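Long-range contact in uncharacterized protein AF_1382 (Archaeoglobus fulgidus, PDB 3O3K), which is of unknown function but has the helix and strand order of a winged-helix protein, and so may bind DNA: residues A[28-33]-A[68-73]. Numbering follows the deposited sequence.
Sequences GNDVYI and TKIIRL
T68 OG1 approaches the Y32 ring obliquely, 3.9 Å from CE1, and is itself hydrogen-bonded to the backbone O of E65, at the end of strand 60-65. At K69 the carbonyl takes over: its O accepts the N-H of I33, the first residue of helix 33-39 (I33 N to K69 O, 3.0 Å), lies near the plane of the Y32 ring at its edge, and receives a CA-H...O contact from Y32. The aliphatic base of K69 crosses I33, with CB 3.9 Å from I33 CG2, before the extended chain runs off to a cation-pi contact with W48. I70 lies alongside Y32, both side chains pointing the same way, and its CG1 comes 3.6 Å from Y32 CE1. A chi1 of -60° sets the tyrosine CG anti to the carbonyl carbon, which lays the CD1-CE1 side of the ring against I70 CG1 and T68 OG1. Were Y32 an alanine, I70 CG1 would probably lose its cover and T68 its aromatic neighbour. I71 turns to the other face, where its CD1 packs 3.8 Å from I33 CB, and the side chain also touches I36 and I51 of helices 33-39 and 44-56. Its N-H donates to V31 O in a short, nearly straight bond (I71 N to V31 O, 2.7 Å, 165°), whereas I71 O reaches V31 N through a water that bonds to both, replacing a direct link as the segments diverge. A second water accepts a weak bond from R72 NH1 and donates to D30 OD1, bridging opposite charges whose nearest atoms, D30 OD1 and R72 NH1, are 5.5 Å apart. The short strand 31-32 thus edges the hairpin of 60-65 and 68-73, giving the three-stranded antiparallel sheet, in order 1-3-2, characteristic of a winged-helix domain.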
loop_
_atom_site.group_PDB
_atom_site.type_symbol
_atom_site.label_atom_id
_atom_site.label_comp_id
_atom_site.label_asym_id
_atom_site.label_seq_id
_atom_site.Cartn_x
_atom_site.Cartn_y
_atom_site.Cartn_z
ATOM N N GLY A 28 -22.787 6.951 5.729
ATOM C CA GLY A 28 -23.679 7.343 6.804
ATOM C C GLY A 28 -23.836 6.267 7.851
ATOM O O GLY A 28 -24.169 6.553 9.001
ATOM N N ASN A 29 -23.578 5.032 7.450
ATOM C CA ASN A 29 -23.745 3.883 8.321
ATOM C C ASN A 29 -22.746 3.824 9.465
ATOM O O ASN A 29 -21.598 4.233 9.322
ATOM C CB ASN A 29 -23.628 2.590 7.508
ATOM C CG ASN A 29 -24.802 2.372 6.577
ATOM O OD1 ASN A 29 -25.954 2.485 6.976
ATOM N ND2 ASN A 29 -24.509 2.047 5.327
ATOM N N ASP A 30 -23.197 3.296 10.596
ATOM C CA ASP A 30 -22.309 2.841 11.642
ATOM C C ASP A 30 -21.672 1.605 11.043
ATOM O O ASP A 30 -22.350 0.817 10.397
ATOM C CB ASP A 30 -23.093 2.443 12.891
ATOM C CG ASP A 30 -23.348 3.606 13.828
ATOM O OD1 ASP A 30 -22.526 4.537 13.877
ATOM O OD2 ASP A 30 -24.379 3.584 14.523
ATOM N N VAL A 31 -20.372 1.438 11.236
ATOM C CA VAL A 31 -19.684 0.287 10.675
ATOM C C VAL A 31 -19.635 -0.868 11.663
ATOM O O VAL A 31 -18.908 -0.830 12.644
ATOM C CB VAL A 31 -18.266 0.636 10.213
ATOM C CG1 VAL A 31 -17.643 -0.552 9.524
ATOM C CG2 VAL A 31 -18.300 1.825 9.285
ATOM N N TYR A 32 -20.424 -1.897 11.398
ATOM C CA TYR A 32 -20.469 -3.044 12.288
ATOM C C TYR A 32 -19.490 -4.063 11.689
ATOM O O TYR A 32 -19.392 -4.189 10.459
ATOM C CB TYR A 32 -21.909 -3.589 12.343
ATOM C CG TYR A 32 -22.949 -2.584 12.854
ATOM C CD1 TYR A 32 -22.999 -2.223 14.198
ATOM C CD2 TYR A 32 -23.900 -2.028 11.994
ATOM C CE1 TYR A 32 -23.972 -1.334 14.691
ATOM C CE2 TYR A 32 -24.892 -1.129 12.473
ATOM C CZ TYR A 32 -24.920 -0.791 13.829
ATOM O OH TYR A 32 -25.907 0.056 14.337
ATOM N N ILE A 33 -18.761 -4.780 12.544
ATOM C CA ILE A 33 -17.777 -5.749 12.062
ATOM C C ILE A 33 -18.381 -6.892 11.254
ATOM O O ILE A 33 -17.699 -7.510 10.433
ATOM C CB ILE A 33 -16.945 -6.335 13.236
ATOM C CG1 ILE A 33 -15.785 -7.168 12.679
ATOM C CG2 ILE A 33 -17.842 -7.155 14.162
ATOM C CD1 ILE A 33 -14.478 -7.004 13.455
ATOM N N THR A 68 -22.933 -6.126 19.546
ATOM C CA THR A 68 -22.430 -5.773 18.217
ATOM C C THR A 68 -21.210 -4.844 18.306
ATOM O O THR A 68 -21.234 -3.843 19.024
ATOM C CB THR A 68 -23.558 -5.070 17.369
ATOM O OG1 THR A 68 -23.647 -3.682 17.727
ATOM C CG2 THR A 68 -24.929 -5.715 17.643
ATOM N N LYS A 69 -20.141 -5.172 17.587
ATOM C CA LYS A 69 -18.940 -4.341 17.626
ATOM C C LYS A 69 -18.981 -3.297 16.512
ATOM O O LYS A 69 -19.138 -3.636 15.336
ATOM C CB LYS A 69 -17.670 -5.200 17.491
ATOM C CG LYS A 69 -16.377 -4.410 17.700
ATOM C CD LYS A 69 -15.128 -5.286 17.747
ATOM C CE LYS A 69 -13.912 -4.439 18.142
ATOM N NZ LYS A 69 -12.651 -5.225 18.204
ATOM N N ILE A 70 -18.864 -2.030 16.905
ATOM C CA ILE A 70 -18.866 -0.906 15.977
ATOM C C ILE A 70 -17.423 -0.429 15.782
ATOM O O ILE A 70 -16.648 -0.340 16.735
ATOM C CB ILE A 70 -19.726 0.258 16.509
ATOM C CG1 ILE A 70 -21.167 -0.232 16.733
ATOM C CG2 ILE A 70 -19.712 1.431 15.504
ATOM C CD1 ILE A 70 -22.022 0.735 17.536
ATOM N N ILE A 71 -17.071 -0.145 14.533
ATOM C CA ILE A 71 -15.731 0.297 14.195
ATOM C C ILE A 71 -15.767 1.689 13.568
ATOM O O ILE A 71 -16.518 1.943 12.625
ATOM C CB ILE A 71 -15.072 -0.692 13.205
ATOM C CG1 ILE A 71 -15.256 -2.127 13.698
ATOM C CG2 ILE A 71 -13.585 -0.404 13.093
ATOM C CD1 ILE A 71 -15.003 -3.167 12.628
ATOM N N ARG A 72 -14.946 2.588 14.095
ATOM C CA ARG A 72 -14.866 3.954 13.570
ATOM C C ARG A 72 -13.405 4.309 13.253
ATOM O O ARG A 72 -12.506 3.998 14.032
ATOM C CB ARG A 72 -15.435 4.955 14.600
ATOM C CG ARG A 72 -14.588 5.111 15.886
ATOM C CD ARG A 72 -15.148 6.107 16.925
ATOM N NE ARG A 72 -16.355 5.596 17.580
ATOM C CZ ARG A 72 -17.584 5.717 17.080
ATOM N NH1 ARG A 72 -17.772 6.345 15.924
ATOM N NH2 ARG A 72 -18.625 5.189 17.721
ATOM N N LEU A 73 -13.176 4.952 12.108
ATOM C CA LEU A 73 -11.828 5.387 11.712
ATOM C C LEU A 73 -11.400 6.639 12.472
ATOM O O LEU A 73 -12.167 7.599 12.553
ATOM C CB LEU A 73 -11.787 5.761 10.236
ATOM C CG LEU A 73 -11.790 4.703 9.150
ATOM C CD1 LEU A 73 -11.738 5.388 7.801
ATOM C CD2 LEU A 73 -10.603 3.784 9.326
HETATM O O HOH W 1 -19.903 4.923 14.772
HETATM O O HOH W 2 -18.970 3.598 12.794
#